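JamJ (Lyngbya majuscula, PDB 5DOZ) binds NADPH as the enoyl reductase domain of a polyketide synthase and probably uses it in the chemistry that forms a cyclopropane ring. Local coordinates at residues I135-F140 / F275-E280; T141-L146 / K293-C298. One frame throughout, in Å; residues are numbered along the deposited sequence.

Interaction 1 of 2, residues I135-F140 / F275-E280; sequences IPIPFF and FDLLEE. With NDP (NADPH dihydro-nicotinamide-adenine-dinucleotide phosphate), chain E.
The nicotinamide end of the NADPH pocket is walled by the contact of Ile137 and Phe140 with Leu277 and Leu278. Ile137 divides its contacts between its two branches: CG2, anti to the backbone N, reaches to 3.3 Å from C5N of the nicotinamide ring, while CD1 at the end of the other branch lies 4.1 Å from Leu277 CD2. That same leucine methyl packs against Phe140 CB at 4.0 Å, and CD1, its twin, comes near the carbonyl O of Phe140. Leu278 adds its CD2 beside Ile137 CD1.

As in other medium-chain reductases with a Rossmann domain, backbone groups read the carboxamide. Phe275 O accepts from NDP N7N at 3.0 Å and Leu277 N donates to NDP O7N at 2.8 Å, nearly straight at 164°, a pair that fixes the rotation of the amide. Its nitrogen lies over one face of the Phe275 ring. Trimming Leu277 to an alanine would remove both methyls and is likely to open a gap beside Ile137 CD1 and Phe140 CB. Asp276, the N-cap of helix 277-283, accepts from Glu279 N through OD1 (3.1 Å), the donor standing above the carboxylate plane.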
# COMPACT_ATOMS: atom_id res chain seq x y z
N ILE A 135 -5.54 -5.45 -4.20
CA ILE A 135 -5.53 -4.29 -5.10
C ILE A 135 -5.37 -2.89 -4.45
O ILE A 135 -4.47 -2.15 -4.83
CB ILE A 135 -6.74 -4.30 -6.08
CG1 ILE A 135 -6.59 -5.46 -7.07
CG2 ILE A 135 -6.87 -2.98 -6.82
CD1 ILE A 135 -7.78 -5.63 -8.01
N PRO A 136 -6.24 -2.54 -3.48
CA PRO A 136 -6.41 -1.12 -3.11
C PRO A 136 -5.12 -0.36 -2.76
O PRO A 136 -4.65 0.43 -3.57
CB PRO A 136 -7.37 -1.17 -1.93
CG PRO A 136 -8.13 -2.44 -2.14
CD PRO A 136 -7.13 -3.40 -2.69
N ILE A 137 -4.57 -0.57 -1.57
CA ILE A 137 -3.37 0.18 -1.17
C ILE A 137 -2.20 0.04 -2.16
O ILE A 137 -1.62 1.05 -2.55
CB ILE A 137 -2.93 -0.13 0.28
CG1 ILE A 137 -4.00 0.30 1.29
CG2 ILE A 137 -1.59 0.54 0.59
CD1 ILE A 137 -4.60 1.67 1.07
N PRO A 138 -1.84 -1.20 -2.57
CA PRO A 138 -0.71 -1.32 -3.48
C PRO A 138 -0.88 -0.55 -4.79
O PRO A 138 -0.03 0.27 -5.14
CB PRO A 138 -0.64 -2.84 -3.76
CG PRO A 138 -1.24 -3.45 -2.54
CD PRO A 138 -2.38 -2.53 -2.22
N PHE A 139 -1.98 -0.82 -5.51
CA PHE A 139 -2.21 -0.20 -6.81
C PHE A 139 -2.55 1.29 -6.76
O PHE A 139 -2.10 2.04 -7.61
CB PHE A 139 -3.23 -0.99 -7.62
CG PHE A 139 -2.64 -2.17 -8.35
CD1 PHE A 139 -2.04 -2.00 -9.60
CD2 PHE A 139 -2.66 -3.44 -7.78
CE1 PHE A 139 -1.48 -3.08 -10.27
CE2 PHE A 139 -2.11 -4.52 -8.45
CZ PHE A 139 -1.52 -4.34 -9.70
N PHE A 140 -3.34 1.71 -5.77
CA PHE A 140 -3.65 3.14 -5.61
C PHE A 140 -2.42 3.95 -5.21
O PHE A 140 -2.27 5.08 -5.67
CB PHE A 140 -4.79 3.37 -4.61
CG PHE A 140 -6.16 3.02 -5.14
CD1 PHE A 140 -6.43 1.76 -5.68
CD2 PHE A 140 -7.19 3.94 -5.08
CE1 PHE A 140 -7.70 1.44 -6.15
CE2 PHE A 140 -8.47 3.64 -5.55
CZ PHE A 140 -8.72 2.38 -6.08
N PHE A 275 4.59 11.57 -0.38
CA PHE A 275 3.14 11.59 -0.21
C PHE A 275 2.66 10.47 0.70
O PHE A 275 3.23 9.38 0.72
CB PHE A 275 2.41 11.55 -1.56
CG PHE A 275 2.31 10.18 -2.16
CD1 PHE A 275 3.34 9.65 -2.91
CD2 PHE A 275 1.17 9.40 -1.94
CE1 PHE A 275 3.24 8.38 -3.46
CE2 PHE A 275 1.06 8.13 -2.48
CZ PHE A 275 2.10 7.62 -3.24
N ASP A 276 1.59 10.77 1.44
CA ASP A 276 0.87 9.80 2.25
C ASP A 276 -0.52 9.68 1.62
O ASP A 276 -1.28 10.65 1.63
CB ASP A 276 0.80 10.31 3.70
CG ASP A 276 -0.12 9.47 4.59
OD1 ASP A 276 -1.14 8.92 4.11
OD2 ASP A 276 0.17 9.39 5.80
N LEU A 277 -0.83 8.51 1.05
CA LEU A 277 -2.06 8.30 0.29
C LEU A 277 -3.32 8.75 1.03
O LEU A 277 -4.14 9.48 0.47
CB LEU A 277 -2.20 6.83 -0.15
CG LEU A 277 -3.37 6.44 -1.08
CD1 LEU A 277 -3.19 7.02 -2.48
CD2 LEU A 277 -3.51 4.93 -1.14
N LEU A 278 -3.47 8.34 2.29
CA LEU A 278 -4.67 8.67 3.06
C LEU A 278 -4.71 10.16 3.42
O LEU A 278 -5.79 10.73 3.59
CB LEU A 278 -4.82 7.80 4.32
CG LEU A 278 -4.54 6.28 4.33
CD1 LEU A 278 -5.37 5.61 5.41
CD2 LEU A 278 -4.75 5.59 2.98
N GLU A 279 -3.53 10.76 3.54
CA GLU A 279 -3.39 12.21 3.70
C GLU A 279 -3.87 12.93 2.43
O GLU A 279 -4.50 13.99 2.52
CB GLU A 279 -1.93 12.56 4.04
CG GLU A 279 -1.54 14.04 4.00
CD GLU A 279 -0.05 14.27 4.23
OE1 GLU A 279 0.57 13.52 5.02
OE2 GLU A 279 0.52 15.20 3.63
N GLU A 280 -3.59 12.34 1.27
CA GLU A 280 -4.06 12.88 -0.02
C GLU A 280 -5.58 12.77 -0.20
O GLU A 280 -6.21 13.64 -0.82
CB GLU A 280 -3.33 12.23 -1.20
CG GLU A 280 -1.83 12.49 -1.25
CD GLU A 280 -1.47 13.97 -1.15
OE1 GLU A 280 -2.27 14.83 -1.57
OE2 GLU A 280 -0.36 14.28 -0.67
PA NDP E . 5.67 -4.83 2.58
O1A NDP E . 5.90 -5.30 4.01
O2A NDP E . 4.89 -5.68 1.62
O5B NDP E . 7.11 -4.58 1.90
C5B NDP E . 8.30 -4.45 2.67
C4B NDP E . 9.44 -4.93 1.78
O4B NDP E . 10.65 -4.26 2.18
C3B NDP E . 9.71 -6.42 1.91
O3B NDP E . 9.05 -7.18 0.90
C2B NDP E . 11.20 -6.52 1.70
O2B NDP E . 11.43 -6.83 0.34
C1B NDP E . 11.75 -5.13 1.95
N9A NDP E . 12.64 -5.10 3.13
C8A NDP E . 12.41 -5.69 4.31
N7A NDP E . 13.44 -5.45 5.16
C5A NDP E . 14.34 -4.68 4.51
C6A NDP E . 15.64 -4.06 4.82
N6A NDP E . 16.21 -4.21 6.03
N1A NDP E . 16.25 -3.34 3.84
C2A NDP E . 15.70 -3.17 2.62
N3A NDP E . 14.52 -3.71 2.28
C4A NDP E . 13.80 -4.46 3.17
O3 NDP E . 5.08 -3.33 2.63
PN NDP E . 4.33 -2.56 1.43
O1N NDP E . 4.88 -2.98 0.11
O2N NDP E . 2.85 -2.62 1.68
O5D NDP E . 4.79 -1.03 1.68
C5D NDP E . 6.17 -0.64 1.68
C4D NDP E . 6.36 0.65 2.48
O4D NDP E . 5.50 1.68 1.99
C3D NDP E . 6.01 0.49 3.94
O3D NDP E . 6.96 1.25 4.69
C2D NDP E . 4.62 1.09 4.07
O2D NDP E . 4.31 1.57 5.39
C1D NDP E . 4.66 2.19 3.03
N1N NDP E . 3.34 2.51 2.49
C2N NDP E . 3.00 3.81 2.38
C3N NDP E . 1.90 4.21 1.64
C7N NDP E . 1.70 5.67 1.35
O7N NDP E . 0.59 6.12 1.15
N7N NDP E . 2.77 6.46 1.30
C4N NDP E . 0.84 3.20 1.26
C5N NDP E . 1.37 1.84 1.32
C6N NDP E . 2.55 1.54 2.01
P2B NDP E . 12.80 -7.51 -0.14
O1X NDP E . 12.89 -8.79 0.66
O2X NDP E . 12.57 -7.69 -1.60
O3X NDP E . 13.87 -6.49 0.20

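Interaction 2 of 2, residues T141-L146 / K293-C298; sequences TAYHGL and KKLIQC. With NDP (NADPH dihydro-nicotinamide-adenine-dinucleotide phosphate), chain E.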
# COMPACT_ATOMS: atom_id res chain seq x y z
N THR A 141 -1.56 3.39 -4.36
CA THR A 141 -0.30 4.04 -4.00
C THR A 141 0.64 4.09 -5.21
O THR A 141 1.22 5.14 -5.51
CB THR A 141 0.41 3.35 -2.82
OG1 THR A 141 -0.49 3.26 -1.71
CG2 THR A 141 1.67 4.12 -2.39
N ALA A 142 0.79 2.96 -5.89
CA ALA A 142 1.64 2.87 -7.07
C ALA A 142 1.15 3.80 -8.17
O ALA A 142 1.95 4.53 -8.76
CB ALA A 142 1.72 1.44 -7.58
N TYR A 143 -0.15 3.80 -8.43
CA TYR A 143 -0.72 4.66 -9.45
C TYR A 143 -0.50 6.13 -9.12
O TYR A 143 0.01 6.88 -9.96
CB TYR A 143 -2.22 4.40 -9.69
CG TYR A 143 -2.79 5.25 -10.81
CD1 TYR A 143 -3.16 6.59 -10.57
CD2 TYR A 143 -2.92 4.75 -12.10
CE1 TYR A 143 -3.66 7.38 -11.60
CE2 TYR A 143 -3.42 5.55 -13.13
CZ TYR A 143 -3.79 6.86 -12.87
OH TYR A 143 -4.29 7.65 -13.88
N HIS A 144 -0.88 6.55 -7.91
CA HIS A 144 -0.75 7.95 -7.52
C HIS A 144 0.71 8.43 -7.64
O HIS A 144 0.98 9.46 -8.25
CB HIS A 144 -1.30 8.21 -6.12
CG HIS A 144 -1.38 9.66 -5.76
ND1 HIS A 144 -2.25 10.53 -6.38
CD2 HIS A 144 -0.71 10.39 -4.84
CE1 HIS A 144 -2.11 11.74 -5.87
NE2 HIS A 144 -1.17 11.68 -4.93
N GLY A 145 1.62 7.67 -7.05
CA GLY A 145 3.04 8.00 -7.08
C GLY A 145 3.60 8.10 -8.49
O GLY A 145 4.14 9.15 -8.87
N LEU A 146 3.46 7.03 -9.26
CA LEU A 146 4.01 6.94 -10.62
C LEU A 146 3.33 7.83 -11.66
O LEU A 146 4.02 8.50 -12.44
CB LEU A 146 4.01 5.50 -11.11
CG LEU A 146 4.90 4.47 -10.41
CD1 LEU A 146 4.52 3.07 -10.88
CD2 LEU A 146 6.37 4.77 -10.66
N LYS A 293 -11.38 4.81 -11.43
CA LYS A 293 -11.89 5.04 -12.78
C LYS A 293 -10.80 4.85 -13.84
O LYS A 293 -11.09 4.48 -14.98
CB LYS A 293 -12.46 6.45 -12.90
CG LYS A 293 -13.98 6.53 -12.82
CD LYS A 293 -14.48 7.83 -13.43
CE LYS A 293 -14.27 7.85 -14.94
NZ LYS A 293 -14.31 9.22 -15.51
N LYS A 294 -9.56 5.11 -13.46
CA LYS A 294 -8.43 5.00 -14.38
C LYS A 294 -7.77 3.63 -14.28
O LYS A 294 -6.80 3.36 -15.00
CB LYS A 294 -7.40 6.12 -14.13
CG LYS A 294 -8.02 7.51 -13.97
CD LYS A 294 -7.23 8.59 -14.68
CE LYS A 294 -7.57 9.98 -14.17
NZ LYS A 294 -6.86 10.28 -12.88
N LEU A 295 -8.29 2.76 -13.41
CA LEU A 295 -7.71 1.44 -13.18
C LEU A 295 -8.62 0.25 -13.47
O LEU A 295 -8.14 -0.79 -13.90
CB LEU A 295 -7.15 1.32 -11.75
CG LEU A 295 -5.78 1.91 -11.41
CD1 LEU A 295 -5.44 1.60 -9.96
CD2 LEU A 295 -4.67 1.40 -12.32
N ILE A 296 -9.92 0.41 -13.22
CA ILE A 296 -10.86 -0.73 -13.28
C ILE A 296 -10.90 -1.42 -14.64
O ILE A 296 -11.04 -2.65 -14.71
CB ILE A 296 -12.30 -0.37 -12.80
CG1 ILE A 296 -13.14 -1.65 -12.62
CG2 ILE A 296 -12.97 0.62 -13.76
CD1 ILE A 296 -14.49 -1.46 -11.95
N GLN A 297 -10.78 -0.65 -15.72
CA GLN A 297 -10.85 -1.19 -17.07
C GLN A 297 -9.65 -2.08 -17.39
O GLN A 297 -9.79 -3.06 -18.11
CB GLN A 297 -11.01 -0.07 -18.10
CG GLN A 297 -12.36 0.63 -18.02
CD GLN A 297 -12.35 2.06 -18.55
OE1 GLN A 297 -11.30 2.58 -18.95
NE2 GLN A 297 -13.51 2.69 -18.55
N CYS A 298 -8.48 -1.74 -16.84
CA CYS A 298 -7.28 -2.56 -16.97
C CYS A 298 -7.46 -3.95 -16.33
O CYS A 298 -7.05 -4.97 -16.90
CB CYS A 298 -6.07 -1.85 -16.37
SG CYS A 298 -5.95 -0.07 -16.68
PA NDP E . 5.67 -4.83 2.58
O1A NDP E . 5.90 -5.30 4.01
O2A NDP E . 4.89 -5.68 1.62
O5B NDP E . 7.11 -4.58 1.90
C5B NDP E . 8.30 -4.45 2.67
C4B NDP E . 9.44 -4.93 1.78
O4B NDP E . 10.65 -4.26 2.18
C3B NDP E . 9.71 -6.42 1.91
O3B NDP E . 9.05 -7.18 0.90
C2B NDP E . 11.20 -6.52 1.70
O2B NDP E . 11.43 -6.83 0.34
C1B NDP E . 11.75 -5.13 1.95
N9A NDP E . 12.64 -5.10 3.13
C8A NDP E . 12.41 -5.69 4.31
N7A NDP E . 13.44 -5.45 5.16
C5A NDP E . 14.34 -4.68 4.51
C6A NDP E . 15.64 -4.06 4.82
N6A NDP E . 16.21 -4.21 6.03
N1A NDP E . 16.25 -3.34 3.84
C2A NDP E . 15.70 -3.17 2.62
N3A NDP E . 14.52 -3.71 2.28
C4A NDP E . 13.80 -4.46 3.17
O3 NDP E . 5.08 -3.33 2.63
PN NDP E . 4.33 -2.56 1.43
O1N NDP E . 4.88 -2.98 0.11
O2N NDP E . 2.85 -2.62 1.68
O5D NDP E . 4.79 -1.03 1.68
C5D NDP E . 6.17 -0.64 1.68
C4D NDP E . 6.36 0.65 2.48
O4D NDP E . 5.50 1.68 1.99
C3D NDP E . 6.01 0.49 3.94
O3D NDP E . 6.96 1.25 4.69
C2D NDP E . 4.62 1.09 4.07
O2D NDP E . 4.31 1.57 5.39
C1D NDP E . 4.66 2.19 3.03
N1N NDP E . 3.34 2.51 2.49
C2N NDP E . 3.00 3.81 2.38
C3N NDP E . 1.90 4.21 1.64
C7N NDP E . 1.70 5.67 1.35
O7N NDP E . 0.59 6.12 1.15
N7N NDP E . 2.77 6.46 1.30
C4N NDP E . 0.84 3.20 1.26
C5N NDP E . 1.37 1.84 1.32
C6N NDP E . 2.55 1.54 2.01
P2B NDP E . 12.80 -7.51 -0.14
O1X NDP E . 12.89 -8.79 0.66
O2X NDP E . 12.57 -7.69 -1.60
O3X NDP E . 13.87 -6.49 0.20
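Helix 136-149, which runs past the nicotinamide of NADPH, meets on another flank the turn between helices 287-293 and 296-300, and Tyr143 makes the contact with Lys294 and Leu295. With CG anti to the backbone N (chi1 -177°), the tyrosine is carried outward from its helix toward that turn. Its hydroxyl end lies against the lysine chain: Tyr143 OH is 3.2 Å from Lys294 CD, and Lys294 CB sits 3.9 Å from Tyr143 CZ. The two side chains cross at about a right angle, and the bends of the lysine at chi2 and chi4 wrap its aliphatic part round the phenol oxygen. The ammonium is less intimate, Lys294 NZ standing 3.8 Å from Tyr143 OH.

Further in, Leu295 brings CD2 to 3.8 Å from Tyr143 CD2, the two side chains sliding past each other in opposite directions. Leu295, at the N-cap position of helix 296-300, also touches Phe139, one turn earlier on the tyrosine's helix. Tyr143 also makes ring contacts with Tyr147 and Trp178 and touches Ile291, whereas Lys294 is exposed.

Nearer the cofactor, Thr141 turns OG1 to 3.3 Å from NDP C4N, the carbon that carries the transferable hydride in NADPH. This hydroxyl is also hydrogen-bonded to Ile137 O, a bond within the helix that steadies it. One helix thus meets the nicotinamide through Thr141 and the turn between helices 287-293 and 296-300 through Tyr143, within the two-domain architecture of medium-chain dehydrogenases and reductases, where NADPH binds beside a parallel Rossmann sheet.

Helix 136-149 illustrates how one element can serve several neighbours: interaction 1 uses the beginning of this helix region, interaction 2 the residues that follow, with centres about 10 Å apart. Along the chain the segments alternate, 135-140 and 141-146 being followed by 275-280 and 293-298, and the strands of the parallel six-stranded sheet all lie, in sequence, between the shared helix and its late partners. Interaction 1 lies about 6 Å from the centre of the chain and interaction 2 about 12 Å. They touch directly, for Phe275 CZ packs 3.5 Å from Thr141 O and the Phe275 ring meets His144 edge-to-face. Both reach NADPH, so helix 136-149 ties the nicotinamide pocket to the turn between helices 287-293 and 296-300.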